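Local coordinates for VC0179-like protein (Escherichia coli, PDB 4XJ6) that probably joins GTP and ATP into the cyclic dinucleotide cyclic GMP-AMP, as a bacterial homologue of cyclic GMP-AMP synthase, at residues T117-F122 with V278-K283; D129-T134 with H189-M194; E331-G336 with P347-E352. All blocks are in the same frame, centred on the assembly; numbering follows the deposited sequence.

Interaction 1: T117-F122 with V278-K283. With GH3 (3'-deoxy-guanosine-5'-triphosphate), chain D.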
loop_
_atom_site.group_PDB
_atom_site.type_symbol
_atom_site.label_atom_id
_atom_site.label_comp_id
_atom_site.label_asym_id
_atom_site.label_seq_id
_atom_site.Cartn_x
_atom_site.Cartn_y
_atom_site.Cartn_z
ATOM N N THR A 117 -4.626 -8.182 -5.075
ATOM C CA THR A 117 -5.300 -7.209 -5.933
ATOM C C THR A 117 -4.283 -6.271 -6.586
ATOM O O THR A 117 -4.635 -5.197 -7.075
ATOM C CB THR A 117 -6.344 -6.370 -5.159
ATOM O OG1 THR A 117 -5.748 -5.838 -3.971
ATOM C CG2 THR A 117 -7.555 -7.214 -4.778
ATOM N N LEU A 118 -3.022 -6.692 -6.590
ATOM C CA LEU A 118 -1.951 -5.895 -7.172
ATOM C C LEU A 118 -2.011 -5.917 -8.693
ATOM O O LEU A 118 -1.924 -6.977 -9.310
ATOM C CB LEU A 118 -0.589 -6.401 -6.696
ATOM C CG LEU A 118 0.609 -5.649 -7.277
ATOM C CD1 LEU A 118 0.534 -4.177 -6.906
ATOM C CD2 LEU A 118 1.896 -6.260 -6.781
ATOM N N ASN A 119 -2.164 -4.741 -9.292
ATOM C CA ASN A 119 -2.209 -4.627 -10.743
ATOM C C ASN A 119 -0.861 -4.233 -11.333
ATOM O O ASN A 119 -0.044 -3.592 -10.670
ATOM C CB ASN A 119 -3.266 -3.605 -11.173
ATOM C CG ASN A 119 -4.683 -4.089 -10.938
ATOM O OD1 ASN A 119 -4.929 -5.285 -10.783
ATOM N ND2 ASN A 119 -5.631 -3.157 -10.922
ATOM N N ARG A 120 -0.634 -4.624 -12.583
ATOM C CA ARG A 120 0.503 -4.122 -13.339
ATOM C C ARG A 120 0.332 -2.622 -13.550
ATOM O O ARG A 120 -0.789 -2.140 -13.694
ATOM C CB ARG A 120 0.635 -4.834 -14.688
ATOM C CG ARG A 120 1.058 -6.294 -14.617
ATOM C CD ARG A 120 1.399 -6.811 -16.008
ATOM N NE ARG A 120 1.751 -8.229 -16.023
ATOM C CZ ARG A 120 0.902 -9.206 -16.327
ATOM N NH1 ARG A 120 -0.357 -8.925 -16.639
ATOM N NH2 ARG A 120 1.310 -10.468 -16.318
ATOM N N PRO A 121 1.446 -1.876 -13.563
ATOM C CA PRO A 121 1.367 -0.436 -13.813
ATOM C C PRO A 121 1.085 -0.143 -15.285
ATOM O O PRO A 121 1.333 -0.991 -16.145
ATOM C CB PRO A 121 2.750 0.065 -13.394
ATOM C CG PRO A 121 3.642 -1.089 -13.651
ATOM C CD PRO A 121 2.831 -2.316 -13.331
ATOM N N PHE A 122 0.565 1.048 -15.567
ATOM C CA PHE A 122 0.089 1.375 -16.908
ATOM C C PHE A 122 0.879 2.515 -17.538
ATOM O O PHE A 122 1.591 2.312 -18.518
ATOM C CB PHE A 122 -1.402 1.725 -16.865
ATOM C CG PHE A 122 -1.979 2.099 -18.198
ATOM C CD1 PHE A 122 -1.831 1.262 -19.293
ATOM C CD2 PHE A 122 -2.685 3.282 -18.355
ATOM C CE1 PHE A 122 -2.364 1.608 -20.524
ATOM C CE2 PHE A 122 -3.221 3.628 -19.583
ATOM C CZ PHE A 122 -3.060 2.788 -20.667
ATOM N N VAL A 278 -13.593 -6.913 -9.851
ATOM C CA VAL A 278 -14.157 -5.574 -10.004
ATOM C C VAL A 278 -13.342 -4.518 -9.253
ATOM O O VAL A 278 -13.360 -3.342 -9.618
ATOM C CB VAL A 278 -15.626 -5.516 -9.524
ATOM C CG1 VAL A 278 -16.490 -6.473 -10.331
ATOM C CG2 VAL A 278 -15.719 -5.841 -8.051
ATOM N N CYS A 279 -12.627 -4.937 -8.211
ATOM C CA CYS A 279 -11.743 -4.030 -7.484
ATOM C C CYS A 279 -10.480 -3.780 -8.298
ATOM O O CYS A 279 -9.977 -2.659 -8.348
ATOM C CB CYS A 279 -11.387 -4.590 -6.104
ATOM S SG CYS A 279 -12.681 -4.386 -4.854
ATOM N N ARG A 280 -9.978 -4.835 -8.933
ATOM C CA ARG A 280 -8.843 -4.726 -9.844
ATOM C C ARG A 280 -9.166 -3.781 -10.994
ATOM O O ARG A 280 -8.359 -2.924 -11.357
ATOM C CB ARG A 280 -8.457 -6.096 -10.406
ATOM C CG ARG A 280 -7.630 -6.970 -9.477
ATOM C CD ARG A 280 -7.254 -8.267 -10.177
ATOM N NE ARG A 280 -6.359 -9.091 -9.372
ATOM C CZ ARG A 280 -5.044 -8.916 -9.307
ATOM N NH1 ARG A 280 -4.469 -7.938 -9.994
ATOM N NH2 ARG A 280 -4.303 -9.714 -8.550
ATOM N N PHE A 281 -10.357 -3.949 -11.562
ATOM C CA PHE A 281 -10.794 -3.156 -12.707
ATOM C C PHE A 281 -10.945 -1.677 -12.355
ATOM O O PHE A 281 -10.583 -0.802 -13.141
ATOM C CB PHE A 281 -12.115 -3.708 -13.252
ATOM C CG PHE A 281 -12.014 -5.115 -13.775
ATOM C CD1 PHE A 281 -10.792 -5.641 -14.154
ATOM C CD2 PHE A 281 -13.143 -5.912 -13.888
ATOM C CE1 PHE A 281 -10.697 -6.932 -14.636
ATOM C CE2 PHE A 281 -13.053 -7.205 -14.368
ATOM C CZ PHE A 281 -11.824 -7.716 -14.743
ATOM N N MET A 282 -11.480 -1.403 -11.169
ATOM C CA MET A 282 -11.661 -0.029 -10.714
ATOM C C MET A 282 -10.313 0.634 -10.451
ATOM O O MET A 282 -10.130 1.824 -10.726
ATOM C CB MET A 282 -12.527 0.017 -9.455
ATOM C CG MET A 282 -14.009 -0.232 -9.713
ATOM S SD MET A 282 -14.669 0.760 -11.070
ATOM C CE MET A 282 -14.221 2.416 -10.554
ATOM N N LYS A 283 -9.372 -0.140 -9.920
ATOM C CA LYS A 283 -8.026 0.361 -9.681
ATOM C C LYS A 283 -7.313 0.611 -11.003
ATOM O O LYS A 283 -6.530 1.553 -11.126
ATOM C CB LYS A 283 -7.230 -0.620 -8.823
ATOM C CG LYS A 283 -7.713 -0.710 -7.384
ATOM C CD LYS A 283 -7.082 -1.882 -6.649
ATOM C CE LYS A 283 -5.576 -1.720 -6.512
ATOM N NZ LYS A 283 -4.978 -2.823 -5.706
HETATM P PG GH3 D . -2.419 -0.787 -4.331
HETATM O O1G GH3 D . -2.917 0.401 -5.116
HETATM O O2G GH3 D . -1.184 -0.427 -3.544
HETATM O O3G GH3 D . -2.074 -1.906 -5.283
HETATM O O3B GH3 D . -3.605 -1.249 -3.344
HETATM P PB GH3 D . -3.393 -1.428 -1.753
HETATM O O1B GH3 D . -4.441 -2.370 -1.215
HETATM O O2B GH3 D . -2.032 -1.983 -1.421
HETATM O O3A GH3 D . -3.629 0.046 -1.138
HETATM P PA GH3 D . -2.460 0.907 -0.446
HETATM O O1A GH3 D . -2.770 2.377 -0.613
HETATM O O2A GH3 D . -1.102 0.575 -1.012
HETATM O "O5'" GH3 D . -2.489 0.521 1.116
HETATM C "C5'" GH3 D . -1.908 -0.673 1.587
HETATM C "C4'" GH3 D . -2.428 -0.965 2.987
HETATM O "O4'" GH3 D . -2.278 0.186 3.792
HETATM C "C3'" GH3 D . -3.902 -1.328 3.024
HETATM C "C2'" GH3 D . -4.363 -0.764 4.350
HETATM O "O2'" GH3 D . -4.318 -1.767 5.339
HETATM C "C1'" GH3 D . -3.362 0.329 4.687
HETATM N N9 GH3 D . -3.987 1.635 4.439
HETATM C C8 GH3 D . -3.731 2.443 3.362
HETATM N N7 GH3 D . -4.482 3.565 3.470
HETATM C C5 GH3 D . -5.207 3.481 4.613
HETATM C C6 GH3 D . -6.124 4.340 5.204
HETATM O O6 GH3 D . -6.399 5.410 4.667
HETATM N N1 GH3 D . -6.721 3.987 6.394
HETATM C C2 GH3 D . -6.409 2.787 6.996
HETATM N N2 GH3 D . -6.989 2.452 8.147
HETATM N N3 GH3 D . -5.497 1.937 6.402
HETATM C C4 GH3 D . -4.905 2.274 5.232
HETATM O O HOH W 1 -6.423 -3.165 -3.419
HETATM O O HOH W 2 -1.820 -9.536 -6.457
HETATM O O HOH W 3 -1.467 -9.771 -9.298
#

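Interaction 2: D129-T134 with H189-M194. With MG (magnesium ion), chain C; MG (magnesium ion), chain B; GH3 (3'-deoxy-guanosine-5'-triphosphate), chain D; GH3 (3'-deoxy-guanosine-5'-triphosphate), chain E.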
loop_
_atom_site.group_PDB
_atom_site.type_symbol
_atom_site.label_atom_id
_atom_site.label_comp_id
_atom_site.label_asym_id
_atom_site.label_seq_id
_atom_site.Cartn_x
_atom_site.Cartn_y
_atom_site.Cartn_z
ATOM N N ASP A 129 3.248 -1.796 -6.358
ATOM C CA ASP A 129 3.352 -1.355 -4.973
ATOM C C ASP A 129 3.369 -2.517 -3.985
ATOM O O ASP A 129 2.420 -3.298 -3.911
ATOM C CB ASP A 129 2.202 -0.400 -4.642
ATOM C CG ASP A 129 2.259 0.115 -3.217
ATOM O OD1 ASP A 129 3.043 1.048 -2.950
ATOM O OD2 ASP A 129 1.514 -0.410 -2.364
ATOM N N ILE A 130 4.460 -2.621 -3.231
ATOM C CA ILE A 130 4.574 -3.614 -2.169
ATOM C C ILE A 130 4.597 -2.935 -0.803
ATOM O O ILE A 130 5.500 -2.155 -0.502
ATOM C CB ILE A 130 5.844 -4.474 -2.313
ATOM C CG1 ILE A 130 6.026 -4.936 -3.758
ATOM C CG2 ILE A 130 5.786 -5.665 -1.364
ATOM C CD1 ILE A 130 7.289 -5.730 -3.982
ATOM N N ASP A 131 3.597 -3.231 0.019
ATOM C CA ASP A 131 3.530 -2.665 1.358
ATOM C C ASP A 131 4.040 -3.673 2.378
ATOM O O ASP A 131 3.262 -4.433 2.950
ATOM C CB ASP A 131 2.102 -2.245 1.697
ATOM C CG ASP A 131 1.482 -1.375 0.629
ATOM O OD1 ASP A 131 1.832 -0.178 0.559
ATOM O OD2 ASP A 131 0.644 -1.887 -0.142
ATOM N N ASP A 132 5.350 -3.683 2.599
ATOM C CA ASP A 132 5.952 -4.617 3.542
ATOM C C ASP A 132 6.332 -3.906 4.840
ATOM O O ASP A 132 7.300 -3.148 4.884
ATOM C CB ASP A 132 7.179 -5.291 2.929
ATOM C CG ASP A 132 7.550 -6.576 3.643
ATOM O OD1 ASP A 132 6.629 -7.359 3.969
ATOM O OD2 ASP A 132 8.754 -6.805 3.880
ATOM N N GLY A 133 5.568 -4.157 5.897
ATOM C CA GLY A 133 5.787 -3.491 7.167
ATOM C C GLY A 133 6.859 -4.137 8.021
ATOM O O GLY A 133 7.046 -5.353 7.990
ATOM N N THR A 134 7.568 -3.311 8.783
ATOM C CA THR A 134 8.545 -3.796 9.751
ATOM C C THR A 134 7.963 -3.698 11.159
ATOM O O THR A 134 7.523 -2.631 11.584
ATOM C CB THR A 134 9.859 -3.004 9.673
ATOM O OG1 THR A 134 10.384 -3.091 8.343
ATOM C CG2 THR A 134 10.879 -3.544 10.670
ATOM N N HIS A 189 8.106 -0.020 -6.300
ATOM C CA HIS A 189 8.553 0.620 -5.074
ATOM C C HIS A 189 8.018 -0.153 -3.874
ATOM O O HIS A 189 6.963 -0.789 -3.949
ATOM C CB HIS A 189 8.128 2.092 -5.020
ATOM C CG HIS A 189 6.645 2.304 -4.990
ATOM N ND1 HIS A 189 5.963 2.911 -6.021
ATOM C CD2 HIS A 189 5.720 2.007 -4.048
ATOM C CE1 HIS A 189 4.677 2.973 -5.719
ATOM N NE2 HIS A 189 4.504 2.430 -4.527
ATOM N N ILE A 190 8.765 -0.115 -2.779
ATOM C CA ILE A 190 8.393 -0.853 -1.585
ATOM C C ILE A 190 8.148 0.104 -0.429
ATOM O O ILE A 190 9.048 0.830 -0.006
ATOM C CB ILE A 190 9.479 -1.866 -1.184
ATOM C CG1 ILE A 190 9.748 -2.836 -2.335
ATOM C CG2 ILE A 190 9.073 -2.611 0.078
ATOM C CD1 ILE A 190 10.790 -3.886 -2.024
ATOM N N ASP A 191 6.918 0.113 0.073
ATOM C CA ASP A 191 6.577 0.923 1.235
ATOM C C ASP A 191 6.876 0.168 2.526
ATOM O O ASP A 191 6.493 -0.992 2.688
ATOM C CB ASP A 191 5.108 1.339 1.188
ATOM C CG ASP A 191 4.850 2.436 0.171
ATOM O OD1 ASP A 191 5.819 3.123 -0.216
ATOM O OD2 ASP A 191 3.683 2.619 -0.238
ATOM N N VAL A 192 7.561 0.836 3.448
ATOM C CA VAL A 192 7.938 0.219 4.714
ATOM C C VAL A 192 7.357 0.984 5.901
ATOM O O VAL A 192 8.035 1.816 6.508
ATOM C CB VAL A 192 9.468 0.138 4.873
ATOM C CG1 VAL A 192 9.833 -0.729 6.073
ATOM C CG2 VAL A 192 10.107 -0.402 3.597
ATOM N N PRO A 193 6.086 0.718 6.227
ATOM C CA PRO A 193 5.540 1.273 7.465
ATOM C C PRO A 193 6.198 0.607 8.670
ATOM O O PRO A 193 6.467 -0.594 8.631
ATOM C CB PRO A 193 4.050 0.939 7.374
ATOM C CG PRO A 193 3.986 -0.258 6.485
ATOM C CD PRO A 193 5.092 -0.078 5.484
ATOM N N MET A 194 6.476 1.381 9.712
ATOM C CA MET A 194 7.143 0.850 10.896
ATOM C C MET A 194 6.156 0.664 12.041
ATOM O O MET A 194 5.463 1.603 12.431
ATOM C CB MET A 194 8.282 1.778 11.328
ATOM C CG MET A 194 9.022 1.314 12.572
ATOM S SD MET A 194 10.082 -0.104 12.254
ATOM C CE MET A 194 10.019 -0.927 13.842
HETATM MG MG MG C . 1.809 1.568 -0.810
HETATM MG MG MG B . -0.288 -1.090 -1.839
HETATM P PG GH3 D . -2.419 -0.787 -4.331
HETATM O O1G GH3 D . -2.917 0.401 -5.116
HETATM O O2G GH3 D . -1.184 -0.427 -3.544
HETATM O O3G GH3 D . -2.074 -1.906 -5.283
HETATM O O3B GH3 D . -3.605 -1.249 -3.344
HETATM P PB GH3 D . -3.393 -1.428 -1.753
HETATM O O1B GH3 D . -4.441 -2.370 -1.215
HETATM O O2B GH3 D . -2.032 -1.983 -1.421
HETATM O O3A GH3 D . -3.629 0.046 -1.138
HETATM P PA GH3 D . -2.460 0.907 -0.446
HETATM O O1A GH3 D . -2.770 2.377 -0.613
HETATM O O2A GH3 D . -1.102 0.575 -1.012
HETATM O "O5'" GH3 D . -2.489 0.521 1.116
HETATM C "C5'" GH3 D . -1.908 -0.673 1.587
HETATM C "C4'" GH3 D . -2.428 -0.965 2.987
HETATM O "O4'" GH3 D . -2.278 0.186 3.792
HETATM C "C3'" GH3 D . -3.902 -1.328 3.024
HETATM C "C2'" GH3 D . -4.363 -0.764 4.350
HETATM O "O2'" GH3 D . -4.318 -1.767 5.339
HETATM C "C1'" GH3 D . -3.362 0.329 4.687
HETATM N N9 GH3 D . -3.987 1.635 4.439
HETATM C C8 GH3 D . -3.731 2.443 3.362
HETATM N N7 GH3 D . -4.482 3.565 3.470
HETATM C C5 GH3 D . -5.207 3.481 4.613
HETATM C C6 GH3 D . -6.124 4.340 5.204
HETATM O O6 GH3 D . -6.399 5.410 4.667
HETATM N N1 GH3 D . -6.721 3.987 6.394
HETATM C C2 GH3 D . -6.409 2.787 6.996
HETATM N N2 GH3 D . -6.989 2.452 8.147
HETATM N N3 GH3 D . -5.497 1.937 6.402
HETATM C C4 GH3 D . -4.905 2.274 5.232
HETATM O O3A GH3 E . 0.939 7.253 0.197
HETATM P PA GH3 E . 0.536 7.289 1.755
HETATM O O1A GH3 E . -0.969 7.333 1.866
HETATM O O2A GH3 E . 1.178 8.447 2.485
HETATM O "O5'" GH3 E . 1.060 5.876 2.321
HETATM C "C5'" GH3 E . 1.298 4.799 1.442
HETATM C "C4'" GH3 E . 1.564 3.543 2.257
HETATM O "O4'" GH3 E . 1.446 3.841 3.631
HETATM C "C3'" GH3 E . 0.584 2.413 1.989
HETATM C "C2'" GH3 E . 0.471 1.715 3.335
HETATM O "O2'" GH3 E . 1.346 0.612 3.387
HETATM C "C1'" GH3 E . 0.910 2.748 4.358
HETATM N N9 GH3 E . -0.276 3.264 5.056
HETATM C C8 GH3 E . -0.959 4.388 4.667
HETATM N N7 GH3 E . -1.979 4.584 5.525
HETATM C C5 GH3 E . -1.947 3.610 6.462
HETATM C C6 GH3 E . -2.763 3.361 7.556
HETATM O O6 GH3 E . -3.710 4.109 7.794
HETATM N N1 GH3 E . -2.507 2.278 8.366
HETATM C C2 GH3 E . -1.441 1.449 8.082
HETATM N N2 GH3 E . -1.203 0.404 8.874
HETATM N N3 GH3 E . -0.632 1.704 6.988
HETATM C C4 GH3 E . -0.879 2.768 6.187
HETATM O O HOH W 4 0.166 -2.967 -2.740
HETATM O O HOH W 5 0.572 3.166 -1.312
#

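Interaction 3: E331-G336 with P347-E352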
loop_
_atom_site.group_PDB
_atom_site.type_symbol
_atom_site.label_atom_id
_atom_site.label_comp_id
_atom_site.label_asym_id
_atom_site.label_seq_id
_atom_site.Cartn_x
_atom_site.Cartn_y
_atom_site.Cartn_z
ATOM N N GLU A 331 -22.117 8.339 -6.061
ATOM C CA GLU A 331 -23.036 8.584 -4.955
ATOM C C GLU A 331 -22.486 8.023 -3.651
ATOM O O GLU A 331 -22.791 8.529 -2.572
ATOM C CB GLU A 331 -24.409 7.985 -5.253
ATOM C CG GLU A 331 -25.106 8.619 -6.447
ATOM C CD GLU A 331 -25.293 10.119 -6.292
ATOM O OE1 GLU A 331 -25.542 10.584 -5.158
ATOM O OE2 GLU A 331 -25.186 10.835 -7.309
ATOM N N GLU A 332 -21.674 6.976 -3.755
ATOM C CA GLU A 332 -21.005 6.418 -2.589
ATOM C C GLU A 332 -20.046 7.427 -1.983
ATOM O O GLU A 332 -20.015 7.617 -0.767
ATOM C CB GLU A 332 -20.250 5.144 -2.955
ATOM C CG GLU A 332 -21.140 3.937 -3.080
ATOM C CD GLU A 332 -21.941 3.684 -1.821
ATOM O OE1 GLU A 332 -21.359 3.754 -0.719
ATOM O OE2 GLU A 332 -23.155 3.426 -1.935
ATOM N N PHE A 333 -19.264 8.071 -2.843
ATOM C CA PHE A 333 -18.298 9.070 -2.404
ATOM C C PHE A 333 -18.984 10.381 -2.033
ATOM O O PHE A 333 -18.426 11.189 -1.295
ATOM C CB PHE A 333 -17.244 9.300 -3.489
ATOM C CG PHE A 333 -16.201 8.217 -3.557
ATOM C CD1 PHE A 333 -16.501 6.981 -4.098
ATOM C CD2 PHE A 333 -14.921 8.437 -3.071
ATOM C CE1 PHE A 333 -15.545 5.983 -4.153
ATOM C CE2 PHE A 333 -13.961 7.445 -3.124
ATOM C CZ PHE A 333 -14.277 6.211 -3.667
ATOM N N ASN A 334 -20.196 10.587 -2.545
ATOM C CA ASN A 334 -21.008 11.732 -2.145
ATOM C C ASN A 334 -21.604 11.514 -0.761
ATOM O O ASN A 334 -21.792 12.458 0.004
ATOM C CB ASN A 334 -22.120 11.993 -3.164
ATOM C CG ASN A 334 -21.647 12.833 -4.331
ATOM O OD1 ASN A 334 -20.771 13.685 -4.182
ATOM N ND2 ASN A 334 -22.230 12.601 -5.502
ATOM N N ARG A 335 -21.899 10.257 -0.449
ATOM C CA ARG A 335 -22.382 9.883 0.875
ATOM C C ARG A 335 -21.253 9.920 1.894
ATOM O O ARG A 335 -21.486 10.051 3.096
ATOM C CB ARG A 335 -22.996 8.484 0.858
ATOM C CG ARG A 335 -24.365 8.396 0.209
ATOM C CD ARG A 335 -24.885 6.968 0.261
ATOM N NE ARG A 335 -26.264 6.864 -0.204
ATOM C CZ ARG A 335 -26.974 5.741 -0.183
ATOM N NH1 ARG A 335 -26.433 4.622 0.281
ATOM N NH2 ARG A 335 -28.225 5.735 -0.625
ATOM N N GLY A 336 -20.024 9.801 1.401
ATOM C CA GLY A 336 -18.865 9.676 2.263
ATOM C C GLY A 336 -18.520 8.211 2.426
ATOM O O GLY A 336 -19.410 7.373 2.576
ATOM N N PRO A 347 -12.985 9.612 8.067
ATOM C CA PRO A 347 -13.429 8.701 7.011
ATOM C C PRO A 347 -12.410 8.638 5.873
ATOM O O PRO A 347 -11.536 9.502 5.791
ATOM C CB PRO A 347 -14.744 9.324 6.547
ATOM C CG PRO A 347 -14.562 10.783 6.804
ATOM C CD PRO A 347 -13.747 10.873 8.068
ATOM N N LEU A 348 -12.514 7.624 5.019
ATOM C CA LEU A 348 -11.631 7.508 3.862
ATOM C C LEU A 348 -11.915 8.634 2.880
ATOM O O LEU A 348 -11.022 9.106 2.172
ATOM C CB LEU A 348 -11.811 6.153 3.176
ATOM C CG LEU A 348 -11.526 4.910 4.017
ATOM C CD1 LEU A 348 -11.854 3.655 3.229
ATOM C CD2 LEU A 348 -10.079 4.892 4.473
ATOM N N PHE A 349 -13.171 9.063 2.856
ATOM C CA PHE A 349 -13.625 10.101 1.943
ATOM C C PHE A 349 -14.814 10.821 2.570
ATOM O O PHE A 349 -15.794 10.180 2.949
ATOM C CB PHE A 349 -14.011 9.490 0.597
ATOM C CG PHE A 349 -13.851 10.420 -0.565
ATOM C CD1 PHE A 349 -12.654 10.474 -1.260
ATOM C CD2 PHE A 349 -14.899 11.228 -0.976
ATOM C CE1 PHE A 349 -12.503 11.320 -2.336
ATOM C CE2 PHE A 349 -14.750 12.077 -2.053
ATOM C CZ PHE A 349 -13.550 12.121 -2.733
ATOM N N PRO A 350 -14.730 12.155 2.689
ATOM C CA PRO A 350 -15.768 12.924 3.387
ATOM C C PRO A 350 -17.116 12.911 2.670
ATOM O O PRO A 350 -17.170 12.611 1.477
ATOM C CB PRO A 350 -15.192 14.342 3.413
ATOM C CG PRO A 350 -14.287 14.397 2.231
ATOM C CD PRO A 350 -13.675 13.026 2.142
ATOM N N ALA A 351 -18.185 13.226 3.398
ATOM C CA ALA A 351 -19.496 13.419 2.793
ATOM C C ALA A 351 -19.453 14.647 1.897
ATOM O O ALA A 351 -18.576 15.497 2.055
ATOM C CB ALA A 351 -20.573 13.563 3.865
ATOM N N GLU A 352 -20.399 14.738 0.967
ATOM C CA GLU A 352 -20.392 15.777 -0.062
ATOM C C GLU A 352 -20.292 17.193 0.504
ATOM O O GLU A 352 -19.598 18.042 -0.052
ATOM C CB GLU A 352 -21.646 15.657 -0.934
ATOM C CG GLU A 352 -21.642 16.559 -2.153
ATOM C CD GLU A 352 -22.779 16.256 -3.107
ATOM O OE1 GLU A 352 -23.540 15.302 -2.844
ATOM O OE2 GLU A 352 -22.911 16.972 -4.122
#

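Interaction 1: T117-F122 with V278-K283
One face of the Arg280 guanidinium lies against the backbone of Thr117, whose CA sits over the centre of the group, while Leu118 O and Asn119 OD1 come to its edge. Arg280 NH1 serves both of these edge partners: it bonds Leu118 O at 2.8 Å, meeting that carbonyl from well above its plane (68° out of it), and makes a weak, bent bond to Asn119 OD1. The amide of Asn119 is turned 35° from the guanidinium and gives a second bond in return, from Asn119 ND2 to Arg280 O at 2.8 Å. An asparagine suits this place because its carbonyl oxygen can accept an N-H of the arginine while its amide NH2 gives a hydrogen to the backbone oxygen of Arg280. Arg280 reaches the loop with its chain extended from CG to NE, and NH2 continues to a salt bridge with Asp116 and to a water that donates to Leu118 O at 2.8 Å. The loop 117-122, between two strands of the nucleotidyltransferase domain, is thereby fastened to helix 274-289 of the C-terminal domain, and the joint borders a triphosphate pocket. One turn further along the helix, Lys283 bends at its third side-chain torsion (chi3 64°), which brings Lys283 NZ to Thr117 O at 2.8 Å. Lysine suits the site, its long chain carrying a charge from helix to triphosphate: Lys283 NZ bonds O3G of the 3'-deoxy-GTP at 3.1 Å and its bridging O3B at 3.2 Å. A water that accepts from Lys283 NZ at 2.7 Å also meets Thr117 OG1 and donates to the nucleotide's O1B.

Interaction 2: D129-T134 with H189-M194
His189 opens the pairing: its NE2 lies 2.6 Å from Asp129 OD1 in a weak, bent bond, with ring and carboxylate planes 66° apart, while ND1 is held by Glu127. Its carbonyl receives Ile130 N in a nearly straight bond. Ile190 lies side by side with Ile130, Ile190 CG1 to Ile130 CD1 at 4.1 Å, on the sheet face packed against helix 24-57, where branched aliphatic chains fit. Asp191 returns to the metal face; its N bonds Ile130 O at 2.7 Å, and OD2 binds a magnesium ion at 2.2 Å while Arg180 holds OD1. That ion also takes Asp131 OD1 and both oxygens of Asp129. Asp129 OD2 also binds the second magnesium ion, at 2.0 Å; Asp131 OD2 and three phosphate oxygens of one 3'-deoxy-GTP are further ligands of that ion. The O2' of the other nucleotide donates to Asp131 OD1 at 3.0 Å. Val192 sets CG1 against Thr134 OG1, and Pro193 accepts Thr134 N at its carbonyl. Met194 ends the run with SD beside Thr134 CG2. Parallel strands presenting three carboxylates to two magnesium ions, which probably offset the negative charge gathered there, form the metal site typical of the nucleotidyltransferase fold.

Interaction 3: E331-G336 with P347-E352
Asn334 O, in the last turn of helix 318-335, accepts the backbone N-H of Glu352, N to O 2.8 Å. The side chains of the same two residues also meet: the Asn334 amide and the Glu352 carboxylate lie stacked, their planes 19° apart, with Asn334 OD1 3.4 Å from Glu352 CD. Glu352 CG stands anti to its own backbone N (chi1 -172°), and the extended chain beyond it carries the carboxylate alongside the amide. Arg360 bonds Asn334 OD1 and makes a long, weak ion pair with Glu352, so its positive charge probably eases the approach of Asn334 OD1 to Glu352 OE1, two acceptors 3.5 Å apart. Gly336 is the first residue to leave helical geometry, with a positive phi; lacking a side chain, it lets its CA come 3.2 Å from Phe349 O. Past this turn the chain loops back, and Phe349, with Leu348, forms a classic beta bulge opposite Val337. Phe333 meets Phe349 in a T-shaped stack: the edge at Phe333 CD2 points over the centre of the Phe349 face, with centroids 4.8 Å apart and planes at 77°. Broad, flat side chains suit this buried seam, where Phe333 also packs on helix 297-310 and Phe349 on helix 357-377.

Along the chain, interaction 2 falls between the two segments of interaction 1, and interaction 3 follows both. Interactions 1 and 2 have centres about 18 Å apart yet touch, Leu118 CD1 packing 3.6 Å from Asp129 O, and both reach the same 3'-deoxy-GTP: strands 128-138 and 188-198 carry the two magnesium ions, one of which binds its triphosphate, while helix 274-289 approaches its phosphates from the C-terminal domain. Interaction 3 belongs wholly to that C-terminal domain, its centre about 22 Å from that of interaction 1 and about 27 Å from that of interaction 2. Helix 318-335, whose C-terminal end it involves, packs on helix 274-289, and Leu348 in its loop touches a nucleotide. The nucleotide pocket is thus built from both domains.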